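Local atomic coordinates of putative tautomerase (Streptomyces achromogenes, PDB entry 3RY0), a protein that is a putative tautomerase of the MIF clan, assembled from six small beta-alpha-beta subunits. Residues Ala22-Ala27 with Thr33-Val38; Val5-Gly10 with Gln14-Leu19. One frame throughout, in Å; residues are numbered along the deposited sequence.

Contact 1 (Ala22-Ala27 with Thr33-Val38); sequences ALTAAA and TPVEAV
The methyl CG2 of T24 lies over the branch of V35, 3.8 Å from V35 CB, and the two side chains are roughly perpendicular. This is the return half of the beta-alpha-beta crossover of the tautomerase fold: the chain has left helix 13-31 and folds back along it, through a 3-10 turn at residues 35-37, to enter strand 39-45. T24 sits in the middle of the contact, and its two branches do different work. CG2 is anti to the backbone N (OG1 chi1 -61°), which sends the methyl out to the loop, between V35 and V38, with V38 CB 4.0 Å from T24 CG2. OG1 stays beside the helix backbone, hydrogen-bonded to the carbonyl of G20 one turn back. V38 runs alongside T24, pointing the other way. Its CG1, anti to its own backbone N (chi1 179°), comes within 3.9 Å of T24 OG1, while V38 CG2 packs on A27 CB at 4.2 Å. At the far end T33 CG2 rests against the A27 carbonyl, 3.7 Å from A27 O. L23, A22 and A26 turn to a second subunit, whereas T24 and E36 also meet a third. No direct hydrogen bond joins the segments; a single water does, donating to T24 OG1 and to V38 O, each at 2.8 Å.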
loop_
_atom_site.group_PDB
_atom_site.type_symbol
_atom_site.label_atom_id
_atom_site.label_comp_id
_atom_site.label_asym_id
_atom_site.label_seq_id
_atom_site.Cartn_x
_atom_site.Cartn_y
_atom_site.Cartn_z
ATOM N N ALA A 22 15.946 4.298 13.324
ATOM C CA ALA A 22 16.742 5.073 12.408
ATOM C C ALA A 22 15.997 5.732 11.282
ATOM O O ALA A 22 16.244 6.876 10.879
ATOM C CB ALA A 22 17.858 4.194 11.853
ATOM N N LEU A 23 14.933 5.038 10.814
ATOM C CA LEU A 23 14.057 5.693 9.806
ATOM C C LEU A 23 13.305 6.886 10.390
ATOM O O LEU A 23 13.149 7.908 9.748
ATOM C CB LEU A 23 13.062 4.650 9.251
ATOM C CG LEU A 23 13.705 3.543 8.422
ATOM C CD1 LEU A 23 12.583 2.522 8.086
ATOM C CD2 LEU A 23 14.278 4.054 7.116
ATOM N N THR A 24 12.953 6.723 11.651
ATOM C CA THR A 24 12.258 7.819 12.362
ATOM C C THR A 24 13.210 9.025 12.545
ATOM O O THR A 24 12.767 10.148 12.287
ATOM C CB THR A 24 11.724 7.335 13.724
ATOM O OG1 THR A 24 10.791 6.264 13.492
ATOM C CG2 THR A 24 11.062 8.464 14.517
ATOM N N ALA A 25 14.480 8.746 12.941
ATOM C CA ALA A 25 15.427 9.876 13.074
ATOM C C ALA A 25 15.652 10.563 11.756
ATOM O O ALA A 25 15.655 11.814 11.676
ATOM C CB ALA A 25 16.744 9.297 13.623
ATOM N N ALA A 26 15.697 9.812 10.665
ATOM C CA ALA A 26 15.922 10.379 9.355
ATOM C C ALA A 26 14.768 11.280 8.990
ATOM O O ALA A 26 14.952 12.385 8.472
ATOM C CB ALA A 26 16.016 9.289 8.302
ATOM N N ALA A 27 13.498 10.854 9.211
ATOM C CA ALA A 27 12.347 11.725 8.901
ATOM C C ALA A 27 12.385 12.966 9.842
ATOM O O ALA A 27 12.113 14.107 9.343
ATOM C CB ALA A 27 11.027 10.941 9.099
ATOM N N THR A 33 9.693 17.047 11.392
ATOM C CA THR A 33 8.501 16.463 12.016
ATOM C C THR A 33 8.918 15.946 13.412
ATOM O O THR A 33 9.923 15.257 13.587
ATOM C CB THR A 33 7.896 15.350 11.097
ATOM O OG1 THR A 33 6.690 14.821 11.696
ATOM C CG2 THR A 33 8.792 14.295 10.976
ATOM N N PRO A 34 8.135 16.194 14.470
ATOM C CA PRO A 34 8.430 15.607 15.762
ATOM C C PRO A 34 8.467 14.060 15.721
ATOM O O PRO A 34 7.641 13.484 14.948
ATOM C CB PRO A 34 7.283 16.140 16.684
ATOM C CG PRO A 34 6.851 17.385 15.953
ATOM C CD PRO A 34 6.967 17.080 14.485
ATOM N N VAL A 35 9.354 13.391 16.433
ATOM C CA VAL A 35 9.401 11.928 16.355
ATOM C C VAL A 35 8.092 11.259 16.645
ATOM O O VAL A 35 7.713 10.266 15.996
ATOM C CB VAL A 35 10.558 11.214 17.077
ATOM C CG1 VAL A 35 11.914 11.730 16.583
ATOM C CG2 VAL A 35 10.458 11.342 18.538
ATOM N N GLU A 36 7.290 11.822 17.528
ATOM C CA GLU A 36 6.051 11.208 17.911
ATOM C C GLU A 36 5.013 11.295 16.773
ATOM O O GLU A 36 3.938 10.599 16.844
ATOM C CB GLU A 36 5.529 11.936 19.146
ATOM C CG GLU A 36 4.234 11.295 19.644
ATOM C CD GLU A 36 4.431 9.932 20.405
ATOM O OE1 GLU A 36 5.588 9.441 20.619
ATOM O OE2 GLU A 36 3.407 9.431 20.907
ATOM N N ALA A 37 5.242 12.124 15.767
ATOM C CA ALA A 37 4.347 12.183 14.622
ATOM C C ALA A 37 4.742 11.219 13.516
ATOM O O ALA A 37 4.049 11.159 12.461
ATOM C CB ALA A 37 4.377 13.630 14.059
ATOM N N VAL A 38 5.876 10.503 13.678
ATOM C CA VAL A 38 6.314 9.529 12.635
ATOM C C VAL A 38 5.934 8.140 13.044
ATOM O O VAL A 38 6.212 7.697 14.155
ATOM C CB VAL A 38 7.835 9.608 12.502
ATOM C CG1 VAL A 38 8.366 8.616 11.450
ATOM C CG2 VAL A 38 8.322 11.058 12.269
HETATM O O HOH W 1 8.280 5.835 14.630
#

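Contact 2 (Val5-Gly10 with Gln14-Leu19)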
loop_
_atom_site.group_PDB
_atom_site.type_symbol
_atom_site.label_atom_id
_atom_site.label_comp_id
_atom_site.label_asym_id
_atom_site.label_seq_id
_atom_site.Cartn_x
_atom_site.Cartn_y
_atom_site.Cartn_z
ATOM N N VAL A 5 7.699 -0.123 5.367
ATOM C CA VAL A 5 8.890 -0.782 4.862
ATOM C C VAL A 5 8.507 -2.202 4.470
ATOM O O VAL A 5 7.822 -2.914 5.260
ATOM C CB VAL A 5 9.952 -0.875 5.959
ATOM C CG1 VAL A 5 11.259 -1.579 5.512
ATOM C CG2 VAL A 5 10.206 0.461 6.542
ATOM N N THR A 6 8.980 -2.649 3.306
ATOM C CA THR A 6 8.788 -4.053 2.949
ATOM C C THR A 6 10.191 -4.723 2.891
ATOM O O THR A 6 11.028 -4.268 2.121
ATOM C CB THR A 6 8.133 -4.098 1.553
ATOM O OG1 THR A 6 6.901 -3.360 1.548
ATOM C CG2 THR A 6 7.776 -5.575 1.174
ATOM N N LEU A 7 10.343 -5.744 3.700
ATOM C CA LEU A 7 11.625 -6.455 3.847
ATOM C C LEU A 7 11.452 -7.870 3.611
ATOM O O LEU A 7 10.415 -8.380 3.921
ATOM C CB LEU A 7 12.123 -6.434 5.324
ATOM C CG LEU A 7 12.376 -5.110 6.008
ATOM C CD1 LEU A 7 13.006 -5.359 7.402
ATOM C CD2 LEU A 7 13.355 -4.253 5.106
ATOM N N LEU A 8 12.474 -8.598 3.162
ATOM C CA LEU A 8 12.421 -10.078 3.234
ATOM C C LEU A 8 12.418 -10.560 4.635
ATOM O O LEU A 8 13.154 -9.964 5.513
ATOM C CB LEU A 8 13.626 -10.697 2.577
ATOM C CG LEU A 8 13.631 -10.662 1.093
ATOM C CD1 LEU A 8 15.096 -10.955 0.547
ATOM C CD2 LEU A 8 12.687 -11.739 0.501
ATOM N N GLU A 9 11.722 -11.664 4.873
ATOM C CA GLU A 9 11.824 -12.428 6.107
ATOM C C GLU A 9 13.277 -12.738 6.457
ATOM O O GLU A 9 14.143 -12.883 5.623
ATOM C CB GLU A 9 10.981 -13.755 6.033
ATOM C CG GLU A 9 9.504 -13.561 6.170
ATOM C CD GLU A 9 8.681 -14.844 6.071
ATOM O OE1 GLU A 9 9.256 -15.927 5.771
ATOM O OE2 GLU A 9 7.468 -14.791 6.244
ATOM N N GLY A 10 13.447 -12.830 7.767
ATOM C CA GLY A 10 14.644 -13.375 8.336
ATOM C C GLY A 10 15.523 -12.336 9.009
ATOM O O GLY A 10 16.682 -12.675 9.325
ATOM N N GLN A 14 16.536 -7.418 16.575
ATOM C CA GLN A 14 17.298 -6.247 16.973
ATOM C C GLN A 14 17.470 -5.325 15.754
ATOM O O GLN A 14 17.452 -4.116 15.870
ATOM C CB GLN A 14 18.716 -6.753 17.413
ATOM C CG GLN A 14 18.795 -7.617 18.703
ATOM C CD GLN A 14 18.020 -9.000 18.718
ATOM O OE1 GLN A 14 17.876 -9.721 17.691
ATOM N NE2 GLN A 14 17.546 -9.378 19.944
ATOM N N GLU A 15 17.700 -5.907 14.566
ATOM C CA GLU A 15 17.855 -5.122 13.367
ATOM C C GLU A 15 16.510 -4.391 13.066
ATOM O O GLU A 15 16.563 -3.227 12.676
ATOM C CB GLU A 15 18.144 -6.004 12.136
ATOM C CG GLU A 15 19.552 -6.575 12.121
ATOM C CD GLU A 15 19.726 -7.582 11.000
ATOM O OE1 GLU A 15 19.018 -8.622 11.058
ATOM O OE2 GLU A 15 20.547 -7.359 10.119
ATOM N N VAL A 16 15.385 -5.100 13.215
ATOM C CA VAL A 16 14.058 -4.445 12.896
ATOM C C VAL A 16 13.856 -3.286 13.880
ATOM O O VAL A 16 13.455 -2.213 13.435
ATOM C CB VAL A 16 12.961 -5.466 12.984
ATOM C CG1 VAL A 16 11.608 -4.729 12.891
ATOM C CG2 VAL A 16 13.062 -6.420 11.751
ATOM N N ALA A 17 14.176 -3.454 15.186
ATOM C CA ALA A 17 13.983 -2.373 16.130
ATOM C C ALA A 17 14.929 -1.157 15.805
ATOM O O ALA A 17 14.552 -0.005 15.854
ATOM C CB ALA A 17 14.297 -2.879 17.524
ATOM N N ALA A 18 16.162 -1.468 15.415
ATOM C CA ALA A 18 17.092 -0.418 15.044
ATOM C C ALA A 18 16.660 0.301 13.780
ATOM O O ALA A 18 16.776 1.533 13.690
ATOM C CB ALA A 18 18.490 -0.954 14.863
ATOM N N LEU A 19 16.110 -0.437 12.798
ATOM C CA LEU A 19 15.581 0.213 11.583
ATOM C C LEU A 19 14.433 1.205 11.899
ATOM O O LEU A 19 14.398 2.281 11.344
ATOM C CB LEU A 19 15.142 -0.945 10.676
ATOM C CG LEU A 19 14.509 -0.450 9.367
ATOM C CD1 LEU A 19 15.515 0.186 8.394
ATOM C CD2 LEU A 19 13.733 -1.584 8.680
HETATM O O HOH W 2 19.590 -11.857 10.665
#
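L19 CD2 is met by two strand side chains, V5 CG1 at 4.0 Å and L7 CD1 at 4.1 Å, each pair reaching tip to tip between strand 5-8 and helix 14-19. With CG anti to the backbone N (chi1 178°), L19 extends from the helix toward the sheet and sets CD2 where both strand residues can reach it. V16, one turn earlier, adds a looser touch, its CG2 4.5 Å from L7 CD1. The segment axes run nearly antiparallel, at 160°, and stay 12.1 Å apart at their closest, so the gap is bridged by L19 and L7 reaching from opposite sides, with V5 CG1 meeting the same L19 methyl, in this first half of the beta-alpha-beta unit. L7 also packs on V42 of the neighbouring parallel strand, and V5 and T6 pair with an antiparallel strand of a second subunit.

The one polar link between the segments is a water near the turn, bound weakly to G10 O and E15 OE1, 3.3 Å from each. The carboxylate of E15 has firmer partners in the R11 guanidinium and the S12 backbone N. With no direct hydrogen bond between the segments, the helix is held to the sheet here by the burial of branched aliphatic groups.

How the contacts relate
From the N terminus, strand 2-8 leads through a short loop into helix 13-31, and contact 2 closes that loop by setting the start of the helix against the strand. Further along the same helix, contact 1 closes the next turn, folding 33-38 back on 22-27 before strand 39-45 begins. The two closures are in series, neither nested nor crossed, and their centres are about 17 Å apart. They meet nonetheless: L23 CD1, in the helix segment of contact 1, lies 3.5 Å from V5 CG2 of contact 2. Together they tie strand 2-8 and the loop leading into strand 39-45 to the same helix, and both also touch the second subunit.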